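Local coordinates for protein UspA1 (Moraxella catarrhalis, PDB 3NTN) that is a trimeric autotransporter adhesin of the bacterial outer membrane, whose head and stalk probably mediate binding to host fibronectin and the receptor CEACAM1, at residues A57-V69 with G72-I85. Sequence-based numbering, arbitrary orientation.
Sequences AGIDNKANADNAV and GNKNTIEGENSVAI
The side-chain oxygen OD1 of N61 is gripped twice by N75, by its backbone N at 2.9 Å and its amide ND2 at 3.2 Å, the two donors arriving from opposite faces of the carbonyl plane. With CG beside its own backbone N (chi1 -60°), N61 also turns ND2 to G72 O, 2.7 Å away; that oxygen takes I59 N on its other face. The N61 and N75 amides lie side by side, their planes 10° apart, and asparagine suits both places because one flat group both donates and accepts: N47 and N89 carry the pairing into the adjoining coils. G58 and G72 turn the corner with backbone angles that call for glycine. Segments 57-69 and 72-85 belong to successive coils of the left-handed parallel beta-roll of YadA-like heads, repeating here every 14 residues, so like residues stack in register. Parallel-strand bonds continue the ladder: K62 N bonds to N75 O, and I77 N reaches K62 O at 2.7 Å. At the far bend a second asparagine pair forms: N67 ND2 meets N81 OD1 at 2.7 Å, nearly straight at 175°, with the amides almost coplanar. Positive phi at both residues suits asparagine, and N67 OD1 takes N73 ND2 of the third subunit, tying coil to trimer. A water donates to both N67 O and S82 O. Small A68 lets its CB rest 3.6 Å from I77 CG2, while V69 CB packs on V83 CG2 at 4.0 Å; the two valines, beta-branched as suits a strand and apolar as suits burial, pack on the third subunit, V69 on its L71 and V83 on its L101.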
loop_
_atom_site.group_PDB
_atom_site.type_symbol
_atom_site.label_atom_id
_atom_site.label_comp_id
_atom_site.label_asym_id
_atom_site.label_seq_id
_atom_site.Cartn_x
_atom_site.Cartn_y
_atom_site.Cartn_z
ATOM N N ALA B 57 7.629 -21.868 4.983
ATOM C CA ALA B 57 8.868 -21.982 5.790
ATOM C C ALA B 57 8.664 -21.264 7.130
ATOM O O ALA B 57 7.942 -20.293 7.186
ATOM C CB ALA B 57 10.021 -21.388 5.022
ATOM N N GLY B 58 9.314 -21.715 8.187
ATOM C CA GLY B 58 9.275 -21.045 9.471
ATOM C C GLY B 58 8.614 -21.973 10.477
ATOM O O GLY B 58 8.821 -23.190 10.442
ATOM N N ILE B 59 7.788 -21.412 11.371
ATOM C CA ILE B 59 7.199 -22.216 12.379
ATOM C C ILE B 59 5.672 -22.211 12.260
ATOM O O ILE B 59 5.019 -21.136 12.238
ATOM C CB ILE B 59 7.621 -21.751 13.774
ATOM C CG1 ILE B 59 9.108 -21.961 13.979
ATOM C CG2 ILE B 59 6.802 -22.475 14.870
ATOM C CD1 ILE B 59 9.630 -21.284 15.263
ATOM N N ASP B 60 5.100 -23.414 12.170
ATOM C CA ASP B 60 3.652 -23.599 12.325
ATOM C C ASP B 60 2.780 -22.958 11.214
ATOM O O ASP B 60 1.690 -22.455 11.481
ATOM C CB ASP B 60 3.173 -23.172 13.767
ATOM C CG ASP B 60 1.931 -23.939 14.211
ATOM O OD1 ASP B 60 1.476 -24.852 13.484
ATOM O OD2 ASP B 60 1.366 -23.625 15.257
ATOM N N ASN B 61 3.246 -23.024 9.972
ATOM C CA ASN B 61 2.518 -22.471 8.823
ATOM C C ASN B 61 1.698 -23.542 8.168
ATOM O O ASN B 61 2.063 -24.725 8.267
ATOM C CB ASN B 61 3.493 -21.879 7.821
ATOM C CG ASN B 61 4.318 -20.775 8.433
ATOM O OD1 ASN B 61 3.779 -19.720 8.739
ATOM N ND2 ASN B 61 5.617 -21.028 8.692
ATOM N N LYS B 62 0.596 -23.147 7.528
ATOM C CA LYS B 62 -0.184 -24.051 6.731
ATOM C C LYS B 62 -0.331 -23.429 5.366
ATOM O O LYS B 62 -1.014 -22.430 5.201
ATOM C CB LYS B 62 -1.577 -24.251 7.333
ATOM C CG LYS B 62 -1.582 -25.012 8.663
ATOM C CD LYS B 62 -3.057 -25.287 9.129
ATOM C CE LYS B 62 -3.112 -26.185 10.349
ATOM N NZ LYS B 62 -2.122 -25.708 11.369
ATOM N N ALA B 63 0.297 -24.043 4.373
ATOM C CA ALA B 63 0.244 -23.528 3.037
ATOM C C ALA B 63 -0.661 -24.527 2.351
ATOM O O ALA B 63 -0.190 -25.336 1.517
ATOM C CB ALA B 63 1.607 -23.548 2.475
ATOM N N ASN B 64 -1.961 -24.448 2.717
ATOM C CA ASN B 64 -2.953 -25.498 2.477
ATOM C C ASN B 64 -4.039 -25.151 1.474
ATOM O O ASN B 64 -5.205 -25.415 1.695
ATOM C CB ASN B 64 -3.590 -25.990 3.792
ATOM C CG ASN B 64 -2.598 -26.744 4.693
ATOM O OD1 ASN B 64 -1.413 -26.869 4.371
ATOM N ND2 ASN B 64 -3.088 -27.227 5.853
ATOM N N ALA B 65 -3.648 -24.549 0.354
ATOM C CA ALA B 65 -4.552 -24.412 -0.818
ATOM C C ALA B 65 -3.641 -24.184 -1.990
ATOM O O ALA B 65 -2.394 -23.873 -1.823
ATOM C CB ALA B 65 -5.477 -23.262 -0.653
ATOM N N ASP B 66 -4.197 -24.307 -3.186
ATOM C CA ASP B 66 -3.332 -24.289 -4.327
ATOM C C ASP B 66 -2.525 -22.981 -4.365
ATOM O O ASP B 66 -3.059 -21.919 -4.105
ATOM C CB ASP B 66 -4.099 -24.561 -5.612
ATOM C CG ASP B 66 -4.730 -25.968 -5.636
ATOM O OD1 ASP B 66 -5.587 -26.180 -6.523
ATOM O OD2 ASP B 66 -4.361 -26.847 -4.790
ATOM N N ASN B 67 -1.221 -23.104 -4.644
ATOM C CA ASN B 67 -0.294 -21.946 -4.822
ATOM C C ASN B 67 -0.122 -21.041 -3.593
ATOM O O ASN B 67 0.471 -19.976 -3.681
ATOM C CB ASN B 67 -0.612 -21.112 -6.079
ATOM C CG ASN B 67 -0.961 -21.980 -7.276
ATOM O OD1 ASN B 67 -0.232 -22.937 -7.619
ATOM N ND2 ASN B 67 -2.081 -21.662 -7.927
ATOM N N ALA B 68 -0.591 -21.508 -2.443
ATOM C CA ALA B 68 -0.420 -20.803 -1.166
ATOM C C ALA B 68 1.038 -20.551 -0.880
ATOM O O ALA B 68 1.874 -21.394 -1.122
ATOM C CB ALA B 68 -1.090 -21.610 0.014
ATOM N N VAL B 69 1.328 -19.368 -0.342
ATOM C CA VAL B 69 2.661 -19.023 0.147
ATOM C C VAL B 69 2.425 -18.612 1.588
ATOM O O VAL B 69 1.599 -17.717 1.869
ATOM C CB VAL B 69 3.306 -17.860 -0.673
ATOM C CG1 VAL B 69 4.610 -17.352 -0.010
ATOM C CG2 VAL B 69 3.547 -18.284 -2.083
ATOM N N GLY B 72 6.819 -17.533 7.569
ATOM C CA GLY B 72 7.083 -16.867 8.843
ATOM C C GLY B 72 6.584 -17.732 9.979
ATOM O O GLY B 72 6.811 -18.937 9.985
ATOM N N ASN B 73 5.854 -17.137 10.918
ATOM C CA ASN B 73 5.281 -17.868 12.029
ATOM C C ASN B 73 3.737 -17.859 12.048
ATOM O O ASN B 73 3.106 -16.798 12.154
ATOM C CB ASN B 73 5.796 -17.297 13.327
ATOM C CG ASN B 73 5.514 -18.242 14.549
ATOM O OD1 ASN B 73 4.397 -18.726 14.738
ATOM N ND2 ASN B 73 6.542 -18.510 15.338
ATOM N N LYS B 74 3.118 -19.042 12.005
ATOM C CA LYS B 74 1.669 -19.115 12.172
ATOM C C LYS B 74 0.903 -18.365 11.057
ATOM O O LYS B 74 -0.044 -17.658 11.335
ATOM C CB LYS B 74 1.208 -18.580 13.547
ATOM C CG LYS B 74 0.801 -19.623 14.602
ATOM C CD LYS B 74 1.140 -19.091 16.035
ATOM C CE LYS B 74 1.423 -20.210 17.060
ATOM N NZ LYS B 74 2.876 -20.691 17.102
ATOM N N ASN B 75 1.328 -18.546 9.814
ATOM C CA ASN B 75 0.516 -18.168 8.662
ATOM C C ASN B 75 -0.306 -19.367 8.182
ATOM O O ASN B 75 0.272 -20.374 7.776
ATOM C CB ASN B 75 1.388 -17.632 7.574
ATOM C CG ASN B 75 2.170 -16.417 8.025
ATOM O OD1 ASN B 75 1.611 -15.321 8.105
ATOM N ND2 ASN B 75 3.459 -16.600 8.349
ATOM N N THR B 76 -1.631 -19.280 8.287
ATOM C CA THR B 76 -2.543 -20.323 7.815
ATOM C C THR B 76 -3.232 -19.847 6.520
ATOM O O THR B 76 -3.979 -18.862 6.549
ATOM C CB THR B 76 -3.632 -20.609 8.842
ATOM O OG1 THR B 76 -3.054 -20.910 10.144
ATOM C CG2 THR B 76 -4.548 -21.768 8.352
ATOM N N ILE B 77 -3.008 -20.564 5.414
ATOM C CA ILE B 77 -3.697 -20.262 4.170
ATOM C C ILE B 77 -4.530 -21.435 3.706
ATOM O O ILE B 77 -3.995 -22.482 3.443
ATOM C CB ILE B 77 -2.740 -19.930 3.057
ATOM C CG1 ILE B 77 -1.983 -18.661 3.414
ATOM C CG2 ILE B 77 -3.510 -19.634 1.830
ATOM C CD1 ILE B 77 -0.775 -18.568 2.672
ATOM N N GLU B 78 -5.847 -21.241 3.617
ATOM C CA GLU B 78 -6.747 -22.294 3.223
ATOM C C GLU B 78 -7.608 -21.791 2.049
ATOM O O GLU B 78 -8.582 -22.396 1.714
ATOM C CB GLU B 78 -7.598 -22.739 4.422
ATOM C CG GLU B 78 -6.889 -23.655 5.462
ATOM C CD GLU B 78 -7.471 -23.568 6.922
ATOM O OE1 GLU B 78 -8.360 -22.701 7.219
ATOM O OE2 GLU B 78 -6.986 -24.351 7.788
ATOM N N GLY B 79 -7.228 -20.678 1.429
ATOM C CA GLY B 79 -8.027 -20.096 0.325
ATOM C C GLY B 79 -7.144 -20.030 -0.889
ATOM O O GLY B 79 -5.960 -19.718 -0.749
ATOM N N GLU B 80 -7.660 -20.392 -2.063
ATOM C CA GLU B 80 -6.798 -20.431 -3.251
ATOM C C GLU B 80 -6.037 -19.099 -3.567
ATOM O O GLU B 80 -6.522 -17.990 -3.272
ATOM C CB GLU B 80 -7.567 -20.913 -4.460
ATOM C CG GLU B 80 -8.090 -22.357 -4.360
ATOM C CD GLU B 80 -8.318 -22.980 -5.747
ATOM O OE1 GLU B 80 -8.237 -22.215 -6.741
ATOM O OE2 GLU B 80 -8.564 -24.229 -5.854
ATOM N N ASN B 81 -4.826 -19.244 -4.123
ATOM C CA ASN B 81 -4.055 -18.135 -4.716
ATOM C C ASN B 81 -3.843 -16.997 -3.714
ATOM O O ASN B 81 -3.922 -15.817 -4.039
ATOM C CB ASN B 81 -4.690 -17.692 -6.060
ATOM C CG ASN B 81 -4.659 -18.823 -7.124
ATOM O OD1 ASN B 81 -3.672 -19.543 -7.223
ATOM N ND2 ASN B 81 -5.735 -18.977 -7.912
ATOM N N SER B 82 -3.578 -17.375 -2.475
ATOM C CA SER B 82 -3.398 -16.442 -1.412
ATOM C C SER B 82 -1.998 -16.552 -0.897
ATOM O O SER B 82 -1.352 -17.598 -1.096
ATOM C CB SER B 82 -4.375 -16.736 -0.278
ATOM O OG SER B 82 -5.641 -16.331 -0.680
ATOM N N VAL B 83 -1.556 -15.472 -0.246
ATOM C CA VAL B 83 -0.197 -15.322 0.310
ATOM C C VAL B 83 -0.313 -14.767 1.738
ATOM O O VAL B 83 -1.114 -13.884 1.980
ATOM C CB VAL B 83 0.621 -14.369 -0.611
ATOM C CG1 VAL B 83 1.992 -13.950 0.010
ATOM C CG2 VAL B 83 0.795 -15.011 -1.985
ATOM N N ALA B 84 0.463 -15.282 2.683
ATOM C CA ALA B 84 0.644 -14.611 3.974
ATOM C C ALA B 84 2.112 -14.665 4.362
ATOM O O ALA B 84 2.681 -15.756 4.522
ATOM C CB ALA B 84 -0.155 -15.290 5.041
ATOM N N ILE B 85 2.719 -13.494 4.593
ATOM C CA ILE B 85 4.087 -13.440 5.009
ATOM C C ILE B 85 4.093 -12.597 6.245
ATOM O O ILE B 85 3.530 -11.497 6.238
ATOM C CB ILE B 85 4.973 -12.844 3.909
ATOM C CG1 ILE B 85 4.911 -13.736 2.649
ATOM C CG2 ILE B 85 6.496 -12.653 4.390
ATOM C CD1 ILE B 85 5.563 -13.082 1.422
HETATM O O HOH W 1 -0.288 -17.460 -4.072
#